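Local coordinates for alpha-galactosidase 1 (Saccharomyces cerevisiae, PDB 3LRK), which hydrolyses terminal, non-reducing alpha-D-galactose residues from alpha-D-galactosides such as galactose oligosaccharides, galactomannans and galactolipids, at residues A[52-57]-A[104-109]; A[21-26]-A[181-186]. The protein carries 1 engineered substitution. All coordinates share one frame; numbering follows the deposited sequence.

Interaction 1: residues A[52-57]-A[104-109]; sequences TADRIS and HNNSFL. With NAG (2-acetamido-2-deoxy-beta-D-glucopyranose), chain D.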
loop_
_atom_site.group_PDB
_atom_site.type_symbol
_atom_site.label_atom_id
_atom_site.label_comp_id
_atom_site.label_asym_id
_atom_site.label_seq_id
_atom_site.Cartn_x
_atom_site.Cartn_y
_atom_site.Cartn_z
ATOM N N THR A 52 -18.808 10.996 39.923
ATOM C CA THR A 52 -19.231 11.163 38.529
ATOM C C THR A 52 -20.517 10.397 38.249
ATOM O O THR A 52 -21.444 10.935 37.656
ATOM C CB THR A 52 -18.142 10.690 37.545
ATOM O OG1 THR A 52 -17.069 11.633 37.539
ATOM C CG2 THR A 52 -18.699 10.569 36.127
ATOM N N ALA A 53 -20.555 9.138 38.679
ATOM C CA ALA A 53 -21.711 8.291 38.474
ATOM C C ALA A 53 -22.946 8.892 39.145
ATOM O O ALA A 53 -24.021 8.886 38.558
ATOM C CB ALA A 53 -21.441 6.888 38.996
ATOM N N ASP A 54 -22.784 9.405 40.369
ATOM C CA ASP A 54 -23.879 10.084 41.084
ATOM C C ASP A 54 -24.405 11.256 40.266
ATOM O O ASP A 54 -25.618 11.431 40.134
ATOM C CB ASP A 54 -23.419 10.586 42.462
ATOM C CG ASP A 54 -23.318 9.476 43.507
ATOM O OD1 ASP A 54 -23.691 8.313 43.239
ATOM O OD2 ASP A 54 -22.868 9.779 44.624
ATOM N N ARG A 55 -23.482 12.050 39.722
ATOM C CA ARG A 55 -23.808 13.214 38.889
ATOM C C ARG A 55 -24.520 12.808 37.598
ATOM O O ARG A 55 -25.500 13.433 37.222
ATOM C CB ARG A 55 -22.540 14.023 38.587
ATOM C CG ARG A 55 -22.695 15.213 37.632
ATOM C CD ARG A 55 -23.457 16.379 38.253
ATOM N NE ARG A 55 -23.130 17.654 37.608
ATOM C CZ ARG A 55 -23.740 18.814 37.857
ATOM N NH1 ARG A 55 -24.744 18.888 38.729
ATOM N NH2 ARG A 55 -23.348 19.909 37.221
ATOM N N ILE A 56 -24.041 11.750 36.936
ATOM C CA ILE A 56 -24.673 11.266 35.695
ATOM C C ILE A 56 -26.085 10.745 35.962
ATOM O O ILE A 56 -27.001 10.967 35.168
ATOM C CB ILE A 56 -23.784 10.207 34.968
ATOM C CG1 ILE A 56 -22.516 10.889 34.432
ATOM C CG2 ILE A 56 -24.549 9.511 33.831
ATOM C CD1 ILE A 56 -21.517 9.955 33.792
ATOM N N SER A 57 -26.250 10.055 37.086
ATOM C CA SER A 57 -27.573 9.655 37.556
ATOM C C SER A 57 -28.475 10.880 37.805
ATOM O O SER A 57 -29.583 10.965 37.252
ATOM C CB SER A 57 -27.458 8.798 38.823
ATOM O OG SER A 57 -28.707 8.219 39.152
ATOM N N HIS A 104 -23.583 -0.949 40.326
ATOM C CA HIS A 104 -24.739 -1.810 40.079
ATOM C C HIS A 104 -25.929 -1.446 40.973
ATOM O O HIS A 104 -27.081 -1.510 40.541
ATOM C CB HIS A 104 -24.362 -3.288 40.259
ATOM C CG HIS A 104 -23.354 -3.776 39.258
ATOM N ND1 HIS A 104 -22.495 -4.824 39.514
ATOM C CD2 HIS A 104 -23.056 -3.340 38.011
ATOM C CE1 HIS A 104 -21.723 -5.026 38.460
ATOM N NE2 HIS A 104 -22.045 -4.140 37.533
ATOM N N ASN A 105 -25.641 -1.051 42.209
ATOM C CA ASN A 105 -26.685 -0.615 43.143
ATOM C C ASN A 105 -27.369 0.694 42.749
ATOM O O ASN A 105 -28.434 1.020 43.279
ATOM C CB ASN A 105 -26.150 -0.549 44.576
ATOM C CG ASN A 105 -25.960 -1.934 45.198
ATOM O OD1 ASN A 105 -26.041 -2.958 44.509
ATOM N ND2 ASN A 105 -25.681 -1.959 46.508
ATOM N N ASN A 106 -26.769 1.440 41.820
ATOM C CA ASN A 106 -27.424 2.613 41.233
ATOM C C ASN A 106 -27.781 2.398 39.755
ATOM O O ASN A 106 -27.947 3.358 38.999
ATOM C CB ASN A 106 -26.570 3.875 41.431
ATOM C CG ASN A 106 -27.380 5.172 41.319
ATOM O OD1 ASN A 106 -28.617 5.171 41.301
ATOM N ND2 ASN A 106 -26.669 6.291 41.244
ATOM N N SER A 107 -27.920 1.132 39.369
ATOM C CA SER A 107 -28.354 0.725 38.021
ATOM C C SER A 107 -27.382 1.156 36.922
ATOM O O SER A 107 -27.787 1.419 35.783
ATOM C CB SER A 107 -29.779 1.216 37.717
ATOM O OG SER A 107 -30.703 0.668 38.641
ATOM N N PHE A 108 -26.103 1.248 37.279
ATOM C CA PHE A 108 -25.039 1.475 36.306
ATOM C C PHE A 108 -24.373 0.154 35.926
ATOM O O PHE A 108 -24.493 -0.845 36.640
ATOM C CB PHE A 108 -23.969 2.416 36.873
ATOM C CG PHE A 108 -24.317 3.881 36.785
ATOM C CD1 PHE A 108 -24.590 4.612 37.943
ATOM C CD2 PHE A 108 -24.358 4.528 35.558
ATOM C CE1 PHE A 108 -24.909 5.966 37.881
ATOM C CE2 PHE A 108 -24.672 5.884 35.476
ATOM C CZ PHE A 108 -24.947 6.609 36.649
ATOM N N LEU A 109 -23.654 0.170 34.806
ATOM C CA LEU A 109 -22.769 -0.918 34.438
ATOM C C LEU A 109 -21.313 -0.422 34.523
ATOM O O LEU A 109 -21.053 0.765 34.327
ATOM C CB LEU A 109 -23.116 -1.442 33.036
ATOM C CG LEU A 109 -24.483 -2.149 32.944
ATOM C CD1 LEU A 109 -24.776 -2.609 31.493
ATOM C CD2 LEU A 109 -24.550 -3.348 33.930
HETATM C C1 NAG D . -25.767 -3.272 47.115
HETATM C C2 NAG D . -24.957 -3.217 48.407
HETATM C C3 NAG D . -24.998 -4.575 49.113
HETATM C C4 NAG D . -26.438 -5.066 49.302
HETATM C C5 NAG D . -27.247 -4.911 48.015
HETATM C C6 NAG D . -28.738 -5.117 48.273
HETATM C C7 NAG D . -23.182 -1.529 48.212
HETATM C C8 NAG D . -21.705 -1.289 48.107
HETATM N N2 NAG D . -23.583 -2.803 48.163
HETATM O O3 NAG D . -24.352 -4.488 50.362
HETATM O O4 NAG D . -26.436 -6.426 49.707
HETATM O O5 NAG D . -27.099 -3.619 47.447
HETATM O O6 NAG D . -29.312 -5.463 47.033
HETATM O O7 NAG D . -23.958 -0.579 48.328
HETATM O O HOH W 1 -24.068 6.405 41.167
#
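The ring of Phe108 pushes its far end against helix 46-58. Its CZ comes obliquely within 3.1 Å of Ala53 O. Its CE1 lies 3.8 Å from Ala53 CB, and its CE2 lies 4.0 Å from Ile56 CG2. Ile56 CG2 and the backbone N of Ser57 meet the ring at its rim, roughly level with it. That N donates within the helix to Ala53 O at 2.9 Å. Phe108 CG stands anti to its own carbonyl carbon (chi1 -81°), which sends the ring across to the helix.

The polar part lies beside the ring. One water joins the segments: it donates to Asp54 OD1 at 2.8 Å and accepts from Asn106 ND2 at 2.6 Å. The carboxylate and amide planes are turned 70° apart. Lys62 NZ is hydrogen-bonded to Ser57 OG and Asn106 O, and Lys62 makes a cation-pi contact with Phe108. Further out, Asn105 ND2 carries the N-linked sugar, covalently bonded to its C1 at 1.4 Å.

A Schellman motif ending helix 96-105 positions Phe108. Ser107, with positive phi, is its C-prime residue. Phe108 N hydrogen-bonds to Leu103 O, and Ser107 N to His104 O at 3.0 Å. This is the alpha-to-beta turn of a TIM barrel, leading into strand 109-115.

Interaction 2: residues A[21-26]-A[181-186]; sequences PSYNGL and VFYSLC. Engineered in segment 181-186: Val181 (natural residue Ile).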
loop_
_atom_site.group_PDB
_atom_site.type_symbol
_atom_site.label_atom_id
_atom_site.label_comp_id
_atom_site.label_asym_id
_atom_site.label_seq_id
_atom_site.Cartn_x
_atom_site.Cartn_y
_atom_site.Cartn_z
ATOM N N PRO A 21 -25.771 -12.426 13.632
ATOM C CA PRO A 21 -26.193 -12.202 15.014
ATOM C C PRO A 21 -25.063 -11.604 15.848
ATOM O O PRO A 21 -23.887 -11.773 15.504
ATOM C CB PRO A 21 -26.525 -13.610 15.527
ATOM C CG PRO A 21 -25.793 -14.550 14.619
ATOM C CD PRO A 21 -25.727 -13.860 13.283
ATOM N N SER A 22 -25.423 -10.906 16.924
ATOM C CA SER A 22 -24.436 -10.462 17.902
ATOM C C SER A 22 -23.647 -11.682 18.385
ATOM O O SER A 22 -24.239 -12.691 18.738
ATOM C CB SER A 22 -25.133 -9.784 19.082
ATOM O OG SER A 22 -24.208 -9.569 20.132
ATOM N N TYR A 23 -22.317 -11.603 18.400
ATOM C CA TYR A 23 -21.507 -12.766 18.803
ATOM C C TYR A 23 -21.755 -13.249 20.253
ATOM O O TYR A 23 -21.600 -14.427 20.562
ATOM C CB TYR A 23 -20.008 -12.510 18.529
ATOM C CG TYR A 23 -19.236 -11.945 19.714
ATOM C CD1 TYR A 23 -18.370 -12.757 20.448
ATOM C CD2 TYR A 23 -19.376 -10.609 20.095
ATOM C CE1 TYR A 23 -17.656 -12.251 21.554
ATOM C CE2 TYR A 23 -18.665 -10.091 21.199
ATOM C CZ TYR A 23 -17.807 -10.922 21.910
ATOM O OH TYR A 23 -17.119 -10.428 22.995
ATOM N N ASN A 24 -22.145 -12.329 21.137
ATOM C CA ASN A 24 -22.337 -12.645 22.562
ATOM C C ASN A 24 -23.693 -12.203 23.117
ATOM O O ASN A 24 -23.917 -12.278 24.331
ATOM C CB ASN A 24 -21.218 -12.025 23.424
ATOM C CG ASN A 24 -21.217 -10.510 23.378
ATOM O OD1 ASN A 24 -21.978 -9.903 22.618
ATOM N ND2 ASN A 24 -20.364 -9.882 24.199
ATOM N N GLY A 25 -24.559 -11.698 22.238
ATOM C CA GLY A 25 -25.890 -11.222 22.626
ATOM C C GLY A 25 -25.950 -9.778 23.095
ATOM O O GLY A 25 -27.032 -9.251 23.307
ATOM N N LEU A 26 -24.791 -9.135 23.255
ATOM C CA LEU A 26 -24.736 -7.727 23.662
ATOM C C LEU A 26 -24.549 -6.783 22.466
ATOM O O LEU A 26 -24.393 -7.229 21.331
ATOM C CB LEU A 26 -23.636 -7.509 24.713
ATOM C CG LEU A 26 -23.795 -8.256 26.044
ATOM C CD1 LEU A 26 -22.508 -8.201 26.879
ATOM C CD2 LEU A 26 -25.000 -7.707 26.846
ATOM N N VAL A 181 -19.573 -9.822 29.226
ATOM C CA VAL A 181 -18.773 -8.599 29.168
ATOM C C VAL A 181 -18.912 -8.016 27.768
ATOM O O VAL A 181 -18.653 -8.700 26.760
ATOM C CB VAL A 181 -17.275 -8.870 29.555
ATOM C CG1 VAL A 181 -16.411 -7.602 29.425
ATOM C CG2 VAL A 181 -17.164 -9.461 30.966
ATOM N N PHE A 182 -19.366 -6.767 27.706
ATOM C CA PHE A 182 -19.370 -5.995 26.478
ATOM C C PHE A 182 -17.907 -5.752 26.086
ATOM O O PHE A 182 -17.155 -5.134 26.843
ATOM C CB PHE A 182 -20.056 -4.647 26.728
ATOM C CG PHE A 182 -20.385 -3.874 25.464
ATOM C CD1 PHE A 182 -19.379 -3.284 24.696
ATOM C CD2 PHE A 182 -21.710 -3.733 25.057
ATOM C CE1 PHE A 182 -19.684 -2.577 23.556
ATOM C CE2 PHE A 182 -22.027 -3.018 23.919
ATOM C CZ PHE A 182 -21.014 -2.447 23.161
ATOM N N TYR A 183 -17.508 -6.238 24.908
ATOM C CA TYR A 183 -16.089 -6.196 24.514
ATOM C C TYR A 183 -15.836 -5.112 23.456
ATOM O O TYR A 183 -16.286 -5.217 22.306
ATOM C CB TYR A 183 -15.649 -7.597 24.053
ATOM C CG TYR A 183 -14.174 -7.792 23.707
ATOM C CD1 TYR A 183 -13.144 -7.219 24.473
ATOM C CD2 TYR A 183 -13.821 -8.607 22.630
ATOM C CE1 TYR A 183 -11.776 -7.436 24.132
ATOM C CE2 TYR A 183 -12.493 -8.836 22.292
ATOM C CZ TYR A 183 -11.479 -8.265 23.034
ATOM O OH TYR A 183 -10.183 -8.520 22.639
ATOM N N SER A 184 -15.131 -4.062 23.882
ATOM C CA SER A 184 -14.856 -2.877 23.081
ATOM C C SER A 184 -13.401 -2.883 22.625
ATOM O O SER A 184 -12.490 -2.779 23.435
ATOM C CB SER A 184 -15.161 -1.617 23.914
ATOM O OG SER A 184 -14.571 -0.440 23.385
ATOM N N LEU A 185 -13.190 -3.038 21.320
ATOM C CA LEU A 185 -11.839 -3.021 20.746
ATOM C C LEU A 185 -11.295 -1.608 20.616
ATOM O O LEU A 185 -12.022 -0.680 20.267
ATOM C CB LEU A 185 -11.853 -3.692 19.363
ATOM C CG LEU A 185 -11.548 -5.190 19.220
ATOM C CD1 LEU A 185 -12.036 -6.064 20.366
ATOM C CD2 LEU A 185 -11.976 -5.748 17.860
ATOM N N CYS A 186 -10.004 -1.445 20.901
ATOM C CA CYS A 186 -9.358 -0.155 20.727
ATOM C C CYS A 186 -8.039 -0.361 19.994
ATOM O O CYS A 186 -6.977 -0.196 20.575
ATOM C CB CYS A 186 -9.121 0.530 22.086
ATOM S SG CYS A 186 -8.508 2.244 21.994
#
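Leu26 lays its CD1 against the start of strand 182-185, one of the parallel strands of the TIM barrel. Close packing lies where Leu26, Asn24 and Tyr23 meet the buried residues Val181 to Tyr183. Leu26 CD1 is 3.6 Å from Phe182 N and 3.7 Å from Val181 C. Val181 is engineered, and its own side chain points away. Leu26 CB approaches Phe182 CD2 at 4.3 Å. The Phe182 ring also meets Tyr145 and Tyr68. Asn24 ND2 lies 3.3 Å from Val181 O.

The solvent side is the outer part of the loop, with Pro21 and Gly25 exposed. Here the loop is held by its own bonds. Asn24 OD1 accepts from Leu26 N at 3.0 Å, an Asx turn, with the donor 55° out of the carbonyl plane. Asn202 ND2 is also hydrogen-bonded to this OD1. A leucine in place of Asn24 would probably leave Leu26 N and Asn202 without this acceptor and let the turn relax. Ser22 OG donates to Leu26 O at 2.6 Å, on a lone pair.

The side chains of Tyr23 and Tyr183 cross at about a right angle. Tyr183 OH is hydrogen-bonded to Tyr167 O, while Tyr23 OH rests 3.4 Å from Tyr183 CB.

In the fold
Both contacts belong to the catalytic TIM-barrel part of the chain. Their centres are 22 Å apart and their nearest atoms about 7 Å apart, so they do not touch. Both segments of interaction 1 come between the two segments of interaction 2 along the chain. Interaction 1 sets the turn that follows helix 96-105 against helix 46-58. Interaction 2 brings the loop before strand 32-35 to strand 182-185. Strands 109-115 and 182-185 lie in the same parallel sheet, with 145-149 between them. That middle strand ends in the nucleophile Asp149. One contact lies in the outer layer; the other lays the N-terminal loop on a barrel strand.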